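Local atomic coordinates of branched-chain alpha-ketoacid decarboxylase (Lactococcus lactis, PDB entry 2VBF), a protein that probably decarboxylates branched-chain and aromatic alpha-keto acids to aldehydes, using thiamine diphosphate and a magnesium ion. Residues Thr158-Glu163 and Tyr167-Val172; Glu245-Gln250 and Ala345-Leu350; Gln400-Phe405 and Ile477-Tyr482. All blocks are in the same frame, centred on the assembly; numbering follows the deposited sequence. Where two conformers were deposited one is given.

Interaction 1 (Thr158-Glu163 and Tyr167-Val172); sequences TLLTAE and YEIDRV
The end of strand 156-159 packs against the first half of helix 165-179, and the backbones come nearest where the CA atoms of T158 and E168 lie 6.6 Å apart. The direct polar link is the hydroxyl of T158, which donates to OE1 of E168 (OG1 to OE1 2.6 Å), meeting the lone pair that faces away from the other carboxylate oxygen. With OG1 anti to the T158 N (chi1 -174°), the hydroxyl points at E168, while CG2 meets V172 CG1 at 3.7 Å. R171 grips the E168 carboxylate side-on: NH2 reaches OE1 at 3.0 Å and NE reaches OE2 at 3.1 Å. Both bonds lie close to the guanidinium plane, yet the carboxylate is tilted, with NE standing 41° out of its plane over OE2. OE1 thus accepts from two donors, and R171 NH2 also bonds the backbone O of R157, tying the pair to the strand. Replacing E168 by an alanine would probably leave the T158 hydroxyl without its acceptor and R171 without its charge mate, held mainly by R157 O. L160 supplies the apolar part: CD2 lies 3.6 Å from E168 CB, while the L160 and I169 side chains cross at about a right angle, L160 CD1 lying 4.0 Å from I169 CG1. A water also bridges E163 O and Y167 N. Such packing of a helix on the strand it follows is typical of a beta-alpha-beta unit, here strand 156-159, helix 165-179 and strand 183-188 at the margin of a parallel six-stranded sheet.

Interaction 2 (Glu245-Gln250 and Ala345-Leu350); sequences EKTVTQ and AVVSSL
Two helices of the central domain of this thiamine diphosphate enzyme, 245-255 and 343-348, meet here through a small patch of methyl groups and backbone. T247 faces S348 with 6.5 Å between CA atoms, and V248 faces V347 with 7.5 Å between theirs. The summed buried surface is 129 Å², a light contact rather than a deep interlock. T247 leads with its methyl group: chi1 of -63° sets OG1 anti to the carbonyl carbon and leaves CG2 anti to the backbone N, where it comes within 3.9 Å of the carbonyl O of V347. The same T247 methyl lies 4.0 Å from CA of S348, so it rests on the backbone at V347 and S348. It meets mainly main chain, with V347 CG1 farther from T247 CG2 at 4.5 Å.

The segments are 95 residues apart in sequence, and the chain between them builds much of the mixed sheet of this domain, including strands 259-261, 298-302 and 323-326; the contact therefore joins two distant helices of one alpha/beta domain.

Next to T247, the apolar pair is V248 with V347, whose side chains run at a slant to each other and touch through one methyl each, V248 CG2 to V347 CG1 at 4.0 Å. The V347 methyl used is the one anti to its backbone N (chi1 174°), whereas V248 offers the branch that lies beside its own N. Both valines are buried, while T247 and S348 lie nearer the surface. Each helix has further neighbours: V248 also touches V239 and V269, whereas V346 packs on I217 of helix 212-227, on a different face from the one that V347 presents to V248.

Interaction 3 (Gln400-Phe405 and Ile477-Tyr482); sequences QGTSFF and INNDGY. With MG (magnesium ion), chain E; TPP (thiamine diphosphate), chain F.
Much of what unites these two segments is cofactor: the diphosphate of thiamine diphosphate and a magnesium ion bridge them, and direct protein contact is confined to a few side-chain atoms. This is the diphosphate-magnesium site of the thiamine diphosphate enzyme family, built in the C-terminal cofactor-binding domain from the start of helix 402-407 and the turn after strand 473-478. On the helix side, T402 OG1 donates to TPP O2B at 2.7 Å, and the backbone N of T402 spans O1B and O2B with two longer bonds. T402 OG1 sits between the backbone N and the carbonyl carbon (chi1 65°), which turns it to the phosphate. G401, at the N-cap, has backbone angles that call for glycine, and a CB there would collide with TPP O3A.

Across the site, N479 divides its amide: OD1 binds magnesium at 2.1 Å while ND2 donates to TPP O3B at 3.1 Å. The carbonyl O of G481 adds a magnesium ligand at 2.0 Å, and D452, two diphosphate oxygens and a water complete six. N478 OD1 accepts from D480 N in an Asx turn, turning the backbone from N478 to D480, around the metal-binding N479. Over one face of the Y482 ring, near its centre, sits the thiazolium methyl CM4, 4.0 Å above the plane. I477 CD1 touches both helix hydroxyls, 3.8 Å from T402 OG1 and 3.0 Å from S403 OG.

In the fold
Along the chain the three contacts follow one another without overlap, each in a different part of the subunit. Interaction 1 sits at the margin of the first parallel six-stranded sheet, interaction 2 among helices of the central domain with its mixed sheet, and interaction 3 beside the second parallel six-stranded sheet, in the C-terminal cofactor-binding domain. The centres of interactions 1 and 2 are about 33 Å apart. Those of interactions 2 and 3 are about 35 Å apart. Those of interactions 1 and 3 are about 43 Å apart; none touch. Only interaction 3 holds cofactor, and Y482 there packs on P47 of the second subunit, whereas interaction 1 joins a strand end to a helix and interaction 2 two helices, within one subunit.

Interaction 1 (Thr158-Glu163 and Tyr167-Val172)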
loop_
_atom_site.group_PDB
_atom_site.type_symbol
_atom_site.label_atom_id
_atom_site.label_comp_id
_atom_site.label_asym_id
_atom_site.label_seq_id
_atom_site.Cartn_x
_atom_site.Cartn_y
_atom_site.Cartn_z
ATOM N N THR A 158 -20.054 -7.597 -0.877
ATOM C CA THR A 158 -21.058 -7.724 -1.930
ATOM C C THR A 158 -20.596 -7.156 -3.267
ATOM O O THR A 158 -19.890 -6.147 -3.306
ATOM C CB THR A 158 -22.398 -7.043 -1.515
ATOM O OG1 THR A 158 -23.420 -7.290 -2.509
ATOM C CG2 THR A 158 -22.226 -5.538 -1.333
ATOM N N LEU A 159 -20.981 -7.843 -4.341
ATOM C CA LEU A 159 -20.946 -7.300 -5.700
ATOM C C LEU A 159 -22.364 -6.864 -6.051
ATOM O O LEU A 159 -23.263 -7.716 -6.195
ATOM C CB LEU A 159 -20.478 -8.354 -6.704
ATOM C CG LEU A 159 -20.666 -8.004 -8.187
ATOM C CD1 LEU A 159 -19.983 -6.668 -8.538
ATOM C CD2 LEU A 159 -20.173 -9.141 -9.059
ATOM N N LEU A 160 -22.574 -5.559 -6.204
ATOM C CA LEU A 160 -23.917 -5.056 -6.418
ATOM C C LEU A 160 -24.351 -5.225 -7.879
ATOM O O LEU A 160 -23.531 -5.183 -8.802
ATOM C CB LEU A 160 -24.046 -3.587 -6.025
ATOM C CG LEU A 160 -23.704 -3.186 -4.588
ATOM C CD1 LEU A 160 -23.883 -1.680 -4.434
ATOM C CD2 LEU A 160 -24.545 -3.955 -3.562
ATOM N N THR A 161 -25.654 -5.439 -8.029
ATOM C CA THR A 161 -26.354 -5.382 -9.303
ATOM C C THR A 161 -27.494 -4.395 -9.121
ATOM O O THR A 161 -27.870 -4.066 -7.998
ATOM C CB THR A 161 -26.963 -6.749 -9.677
ATOM O OG1 THR A 161 -28.049 -7.048 -8.797
ATOM C CG2 THR A 161 -25.911 -7.863 -9.614
ATOM N N ALA A 162 -28.077 -3.940 -10.226
ATOM C CA ALA A 162 -29.274 -3.093 -10.148
ATOM C C ALA A 162 -30.396 -3.698 -9.290
ATOM O O ALA A 162 -31.039 -2.994 -8.511
ATOM C CB ALA A 162 -29.784 -2.760 -11.556
ATOM N N GLU A 163 -30.618 -5.006 -9.414
ATOM C CA GLU A 163 -31.739 -5.670 -8.731
ATOM C C GLU A 163 -31.445 -5.974 -7.278
ATOM O O GLU A 163 -32.357 -5.945 -6.447
ATOM C CB GLU A 163 -32.173 -6.968 -9.437
ATOM C CG GLU A 163 -31.082 -7.667 -10.230
ATOM C CD GLU A 163 -30.859 -7.028 -11.579
ATOM O OE1 GLU A 163 -31.860 -6.745 -12.261
ATOM O OE2 GLU A 163 -29.689 -6.800 -11.967
ATOM N N TYR A 167 -31.037 -4.314 -1.103
ATOM C CA TYR A 167 -30.970 -5.371 -0.081
ATOM C C TYR A 167 -29.529 -5.691 0.323
ATOM O O TYR A 167 -29.235 -5.874 1.510
ATOM C CB TYR A 167 -31.645 -6.678 -0.519
ATOM C CG TYR A 167 -31.225 -7.802 0.411
ATOM C CD1 TYR A 167 -31.802 -7.934 1.673
ATOM C CD2 TYR A 167 -30.187 -8.673 0.070
ATOM C CE1 TYR A 167 -31.388 -8.929 2.556
ATOM C CE2 TYR A 167 -29.770 -9.671 0.943
ATOM C CZ TYR A 167 -30.366 -9.791 2.184
ATOM O OH TYR A 167 -29.965 -10.781 3.038
ATOM N N GLU A 168 -28.641 -5.746 -0.668
ATOM C CA GLU A 168 -27.228 -6.048 -0.421
ATOM C C GLU A 168 -26.519 -4.949 0.370
ATOM O O GLU A 168 -25.753 -5.228 1.308
ATOM C CB GLU A 168 -26.498 -6.322 -1.736
ATOM C CG GLU A 168 -26.814 -7.695 -2.329
ATOM C CD GLU A 168 -26.280 -8.834 -1.486
ATOM O OE1 GLU A 168 -25.065 -9.100 -1.541
ATOM O OE2 GLU A 168 -27.076 -9.480 -0.781
ATOM N N ILE A 169 -26.781 -3.699 0.013
ATOM C CA ILE A 169 -26.262 -2.579 0.798
ATOM C C ILE A 169 -26.722 -2.681 2.246
ATOM O O ILE A 169 -25.926 -2.564 3.177
ATOM C CB ILE A 169 -26.693 -1.225 0.200
ATOM C CG1 ILE A 169 -25.924 -0.964 -1.095
ATOM C CG2 ILE A 169 -26.515 -0.086 1.208
ATOM C CD1 ILE A 169 -26.481 0.179 -1.931
ATOM N N ASP A 170 -28.013 -2.931 2.435
ATOM C CA ASP A 170 -28.574 -3.032 3.760
ATOM C C ASP A 170 -28.011 -4.233 4.520
ATOM O O ASP A 170 -27.721 -4.121 5.700
ATOM C CB ASP A 170 -30.095 -3.080 3.670
ATOM C CG ASP A 170 -30.692 -1.730 3.312
ATOM O OD1 ASP A 170 -29.926 -0.755 3.149
ATOM O OD2 ASP A 170 -31.931 -1.628 3.204
ATOM N N ARG A 171 -27.800 -5.338 3.814
ATOM C CA ARG A 171 -27.249 -6.544 4.414
ATOM C C ARG A 171 -25.854 -6.268 4.954
ATOM O O ARG A 171 -25.561 -6.573 6.102
ATOM C CB ARG A 171 -27.175 -7.687 3.412
ATOM C CG ARG A 171 -26.561 -8.977 4.006
ATOM C CD ARG A 171 -26.496 -10.107 3.012
ATOM N NE ARG A 171 -25.579 -9.887 1.891
ATOM C CZ ARG A 171 -24.260 -10.020 1.960
ATOM N NH1 ARG A 171 -23.665 -10.324 3.108
ATOM N NH2 ARG A 171 -23.533 -9.833 0.874
ATOM N N VAL A 172 -24.996 -5.690 4.122
ATOM C CA VAL A 172 -23.601 -5.510 4.542
ATOM C C VAL A 172 -23.477 -4.417 5.615
ATOM O O VAL A 172 -22.718 -4.586 6.563
ATOM C CB VAL A 172 -22.646 -5.271 3.335
ATOM C CG1 VAL A 172 -22.816 -6.372 2.275
ATOM C CG2 VAL A 172 -22.857 -3.885 2.725
HETATM O O HOH W 1 -32.913 -4.938 -3.555
#

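Interaction 2 (Glu245-Gln250 and Ala345-Leu350)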
loop_
_atom_site.group_PDB
_atom_site.type_symbol
_atom_site.label_atom_id
_atom_site.label_comp_id
_atom_site.label_asym_id
_atom_site.label_seq_id
_atom_site.Cartn_x
_atom_site.Cartn_y
_atom_site.Cartn_z
ATOM N N GLU A 245 -17.561 3.929 25.183
ATOM C CA GLU A 245 -16.677 4.512 26.196
ATOM C C GLU A 245 -17.443 5.319 27.240
ATOM O O GLU A 245 -17.208 5.158 28.445
ATOM C CB GLU A 245 -15.593 5.402 25.586
ATOM C CG GLU A 245 -14.657 4.701 24.591
ATOM C CD GLU A 245 -15.051 4.991 23.145
ATOM O OE1 GLU A 245 -16.244 4.808 22.819
ATOM O OE2 GLU A 245 -14.187 5.421 22.342
ATOM N N LYS A 246 -18.329 6.198 26.790
ATOM C CA LYS A 246 -19.055 7.055 27.737
ATOM C C LYS A 246 -19.965 6.226 28.644
ATOM O O LYS A 246 -20.171 6.571 29.801
ATOM C CB LYS A 246 -19.870 8.118 26.999
ATOM C CG LYS A 246 -19.020 9.130 26.260
ATOM C CD LYS A 246 -18.242 10.016 27.211
ATOM C CE LYS A 246 -17.347 10.996 26.471
ATOM N NZ LYS A 246 -18.151 11.931 25.664
ATOM N N THR A 247 -20.492 5.133 28.105
ATOM C CA THR A 247 -21.357 4.201 28.845
ATOM C C THR A 247 -20.581 3.511 29.976
ATOM O O THR A 247 -21.032 3.470 31.125
ATOM C CB THR A 247 -21.961 3.151 27.876
ATOM O OG1 THR A 247 -22.798 3.812 26.911
ATOM C CG2 THR A 247 -22.784 2.095 28.611
ATOM N N VAL A 248 -19.408 2.982 29.648
ATOM C CA VAL A 248 -18.541 2.363 30.652
ATOM C C VAL A 248 -18.034 3.381 31.691
ATOM O O VAL A 248 -18.000 3.085 32.891
ATOM C CB VAL A 248 -17.343 1.639 29.976
ATOM C CG1 VAL A 248 -16.406 1.029 31.021
ATOM C CG2 VAL A 248 -17.850 0.580 29.019
ATOM N N THR A 249 -17.655 4.572 31.230
ATOM C CA THR A 249 -17.184 5.634 32.103
ATOM C C THR A 249 -18.273 5.980 33.119
ATOM O O THR A 249 -17.982 6.065 34.306
ATOM C CB THR A 249 -16.737 6.868 31.287
ATOM O OG1 THR A 249 -15.545 6.538 30.541
ATOM C CG2 THR A 249 -16.466 8.058 32.167
ATOM N N GLN A 250 -19.518 6.105 32.653
ATOM C CA GLN A 250 -20.654 6.409 33.538
ATOM C C GLN A 250 -20.877 5.283 34.547
ATOM O O GLN A 250 -21.083 5.539 35.733
ATOM C CB GLN A 250 -21.941 6.656 32.736
ATOM C CG GLN A 250 -23.117 7.198 33.571
ATOM C CD GLN A 250 -24.346 7.525 32.727
ATOM O OE1 GLN A 250 -24.981 6.638 32.169
ATOM N NE2 GLN A 250 -24.691 8.809 32.647
ATOM N N ALA A 345 -25.692 -4.765 23.833
ATOM C CA ALA A 345 -26.871 -4.877 24.703
ATOM C C ALA A 345 -26.472 -5.085 26.158
ATOM O O ALA A 345 -26.970 -4.401 27.054
ATOM C CB ALA A 345 -27.778 -6.018 24.229
ATOM N N VAL A 346 -25.549 -6.007 26.394
ATOM C CA VAL A 346 -25.159 -6.319 27.765
ATOM C C VAL A 346 -24.421 -5.139 28.401
ATOM O O VAL A 346 -24.753 -4.720 29.510
ATOM C CB VAL A 346 -24.354 -7.635 27.856
ATOM C CG1 VAL A 346 -23.896 -7.878 29.281
ATOM C CG2 VAL A 346 -25.207 -8.808 27.370
ATOM N N VAL A 347 -23.455 -4.564 27.685
ATOM C CA VAL A 347 -22.675 -3.454 28.235
ATOM C C VAL A 347 -23.556 -2.247 28.552
ATOM O O VAL A 347 -23.392 -1.615 29.596
ATOM C CB VAL A 347 -21.510 -3.062 27.297
ATOM C CG1 VAL A 347 -20.799 -1.806 27.795
ATOM C CG2 VAL A 347 -20.537 -4.223 27.183
ATOM N N SER A 348 -24.514 -1.952 27.672
ATOM C CA SER A 348 -25.409 -0.810 27.882
ATOM C C SER A 348 -26.458 -1.070 28.972
ATOM O O SER A 348 -27.116 -0.136 29.430
ATOM C CB SER A 348 -26.092 -0.403 26.571
ATOM O OG SER A 348 -26.892 -1.448 26.059
ATOM N N SER A 349 -26.606 -2.325 29.396
ATOM C CA SER A 349 -27.526 -2.666 30.487
ATOM C C SER A 349 -26.840 -2.629 31.860
ATOM O O SER A 349 -27.479 -2.879 32.886
ATOM C CB SER A 349 -28.156 -4.043 30.250
ATOM O OG SER A 349 -27.176 -5.068 30.260
ATOM N N LEU A 350 -25.545 -2.313 31.888
ATOM C CA LEU A 350 -24.803 -2.288 33.152
ATOM C C LEU A 350 -25.319 -1.215 34.117
ATOM O O LEU A 350 -25.312 -1.425 35.331
ATOM C CB LEU A 350 -23.303 -2.102 32.913
ATOM C CG LEU A 350 -22.547 -3.313 32.358
ATOM C CD1 LEU A 350 -21.094 -2.935 32.076
ATOM C CD2 LEU A 350 -22.623 -4.519 33.305
#

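Interaction 3 (Gln400-Phe405 and Ile477-Tyr482)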
loop_
_atom_site.group_PDB
_atom_site.type_symbol
_atom_site.label_atom_id
_atom_site.label_comp_id
_atom_site.label_asym_id
_atom_site.label_seq_id
_atom_site.Cartn_x
_atom_site.Cartn_y
_atom_site.Cartn_z
ATOM N N GLN A 400 3.631 2.964 16.542
ATOM C CA GLN A 400 4.519 1.866 16.943
ATOM C C GLN A 400 5.979 2.335 16.858
ATOM O O GLN A 400 6.380 2.969 15.883
ATOM C CB GLN A 400 4.281 0.629 16.063
ATOM C CG GLN A 400 2.876 0.021 16.217
ATOM C CD GLN A 400 2.557 -0.328 17.660
ATOM O OE1 GLN A 400 3.151 -1.244 18.240
ATOM N NE2 GLN A 400 1.615 0.404 18.256
ATOM N N GLY A 401 6.741 2.014 17.900
ATOM C CA GLY A 401 8.052 2.600 18.128
ATOM C C GLY A 401 8.116 3.252 19.490
ATOM O O GLY A 401 7.274 3.012 20.360
ATOM N N THR A 402 9.135 4.084 19.697
ATOM C CA THR A 402 9.288 4.743 20.998
ATOM C C THR A 402 8.026 5.521 21.369
ATOM O O THR A 402 7.668 5.568 22.540
ATOM C CB THR A 402 10.540 5.650 21.063
ATOM O OG1 THR A 402 10.424 6.747 20.149
ATOM C CG2 THR A 402 11.799 4.839 20.767
ATOM N N SER A 403 7.367 6.119 20.380
ATOM C CA SER A 403 6.155 6.928 20.638
ATOM C C SER A 403 5.038 6.128 21.328
ATOM O O SER A 403 4.523 6.539 22.374
ATOM C CB SER A 403 5.628 7.552 19.352
ATOM O OG SER A 403 6.501 8.526 18.817
ATOM N N PHE A 404 4.664 4.984 20.758
ATOM C CA PHE A 404 3.607 4.173 21.371
ATOM C C PHE A 404 3.993 3.736 22.772
ATOM O O PHE A 404 3.202 3.882 23.700
ATOM C CB PHE A 404 3.253 2.940 20.536
ATOM C CG PHE A 404 2.184 2.091 21.164
ATOM C CD1 PHE A 404 0.862 2.448 21.049
ATOM C CD2 PHE A 404 2.510 0.970 21.911
ATOM C CE1 PHE A 404 -0.131 1.683 21.632
ATOM C CE2 PHE A 404 1.525 0.192 22.488
ATOM C CZ PHE A 404 0.201 0.558 22.365
ATOM N N PHE A 405 5.195 3.200 22.938
ATOM C CA PHE A 405 5.579 2.666 24.244
ATOM C C PHE A 405 5.752 3.746 25.316
ATOM O O PHE A 405 5.413 3.519 26.473
ATOM C CB PHE A 405 6.775 1.733 24.112
ATOM C CG PHE A 405 6.435 0.486 23.359
ATOM C CD1 PHE A 405 5.582 -0.458 23.923
ATOM C CD2 PHE A 405 6.901 0.281 22.073
ATOM C CE1 PHE A 405 5.225 -1.611 23.223
ATOM C CE2 PHE A 405 6.557 -0.871 21.369
ATOM C CZ PHE A 405 5.710 -1.814 21.943
ATOM N N ILE A 477 9.514 12.269 15.769
ATOM C CA ILE A 477 10.679 11.870 16.551
ATOM C C ILE A 477 11.831 11.477 15.627
ATOM O O ILE A 477 11.899 10.373 15.124
ATOM C CB ILE A 477 10.374 10.757 17.557
ATOM C CG1 ILE A 477 9.246 11.205 18.499
ATOM C CG2 ILE A 477 11.626 10.398 18.330
ATOM C CD1 ILE A 477 8.903 10.218 19.583
ATOM N N ASN A 478 12.739 12.423 15.413
ATOM C CA ASN A 478 13.906 12.162 14.605
ATOM C C ASN A 478 14.997 11.594 15.507
ATOM O O ASN A 478 15.692 12.348 16.205
ATOM C CB ASN A 478 14.366 13.438 13.902
ATOM C CG ASN A 478 15.653 13.239 13.128
ATOM O OD1 ASN A 478 16.275 12.173 13.194
ATOM N ND2 ASN A 478 16.068 14.262 12.402
ATOM N N ASN A 479 15.134 10.270 15.500
ATOM C CA ASN A 479 16.223 9.585 16.201
ATOM C C ASN A 479 17.114 8.800 15.224
ATOM O O ASN A 479 17.727 7.798 15.595
ATOM C CB ASN A 479 15.718 8.714 17.351
ATOM C CG ASN A 479 14.649 7.764 16.914
ATOM O OD1 ASN A 479 14.495 7.533 15.722
ATOM N ND2 ASN A 479 13.885 7.242 17.851
ATOM N N ASP A 480 17.179 9.286 13.989
ATOM C CA ASP A 480 18.095 8.758 12.988
ATOM C C ASP A 480 17.864 7.259 12.739
ATOM O O ASP A 480 18.819 6.472 12.710
ATOM C CB ASP A 480 19.540 9.032 13.436
ATOM C CG ASP A 480 20.563 8.825 12.327
ATOM O OD1 ASP A 480 20.208 8.943 11.121
ATOM O OD2 ASP A 480 21.723 8.537 12.686
ATOM N N GLY A 481 16.598 6.882 12.513
ATOM C CA GLY A 481 16.231 5.502 12.135
ATOM C C GLY A 481 15.235 4.776 13.033
ATOM O O GLY A 481 14.455 5.410 13.760
ATOM N N TYR A 482 15.300 3.443 13.000
ATOM C CA TYR A 482 14.292 2.573 13.612
ATOM C C TYR A 482 14.752 2.130 14.994
ATOM O O TYR A 482 15.313 1.033 15.164
ATOM C CB TYR A 482 14.022 1.316 12.769
ATOM C CG TYR A 482 13.565 1.468 11.323
ATOM C CD1 TYR A 482 12.639 2.429 10.926
ATOM C CD2 TYR A 482 14.034 0.584 10.358
ATOM C CE1 TYR A 482 12.188 2.491 9.603
ATOM C CE2 TYR A 482 13.603 0.648 9.034
ATOM C CZ TYR A 482 12.690 1.614 8.655
ATOM O OH TYR A 482 12.255 1.692 7.347
HETATM MG MG MG E . 12.969 6.574 14.571
HETATM N "N1'" TPP F . 6.399 -2.346 8.144
HETATM C "C2'" TPP F . 5.118 -2.067 8.546
HETATM C CM2 TPP F . 4.102 -1.663 7.514
HETATM N "N3'" TPP F . 4.792 -2.176 9.875
HETATM C "C4'" TPP F . 5.731 -2.564 10.806
HETATM N "N4'" TPP F . 5.367 -2.671 12.063
HETATM C "C5'" TPP F . 7.047 -2.826 10.409
HETATM C "C6'" TPP F . 7.377 -2.718 9.065
HETATM C "C7'" TPP F . 8.110 -3.220 11.409
HETATM N N3 TPP F . 8.447 -2.131 12.320
HETATM C C2 TPP F . 7.941 -1.934 13.592
HETATM S S1 TPP F . 8.498 -0.642 14.390
HETATM C C5 TPP F . 9.466 -0.291 13.137
HETATM C C4 TPP F . 9.368 -1.167 12.056
HETATM C CM4 TPP F . 10.159 -1.064 10.780
HETATM C C6 TPP F . 10.379 0.912 13.265
HETATM C C7 TPP F . 9.661 2.235 13.486
HETATM O O7 TPP F . 10.666 3.218 13.550
HETATM P PA TPP F . 10.343 4.730 13.940
HETATM O O1A TPP F . 9.023 5.180 13.355
HETATM O O2A TPP F . 11.503 5.585 13.463
HETATM O O3A TPP F . 10.158 4.649 15.544
HETATM P PB TPP F . 11.299 4.795 16.691
HETATM O O1B TPP F . 11.280 3.503 17.458
HETATM O O2B TPP F . 10.834 5.921 17.570
HETATM O O3B TPP F . 12.638 5.091 16.073
HETATM O O HOH W 2 11.548 7.736 15.627
#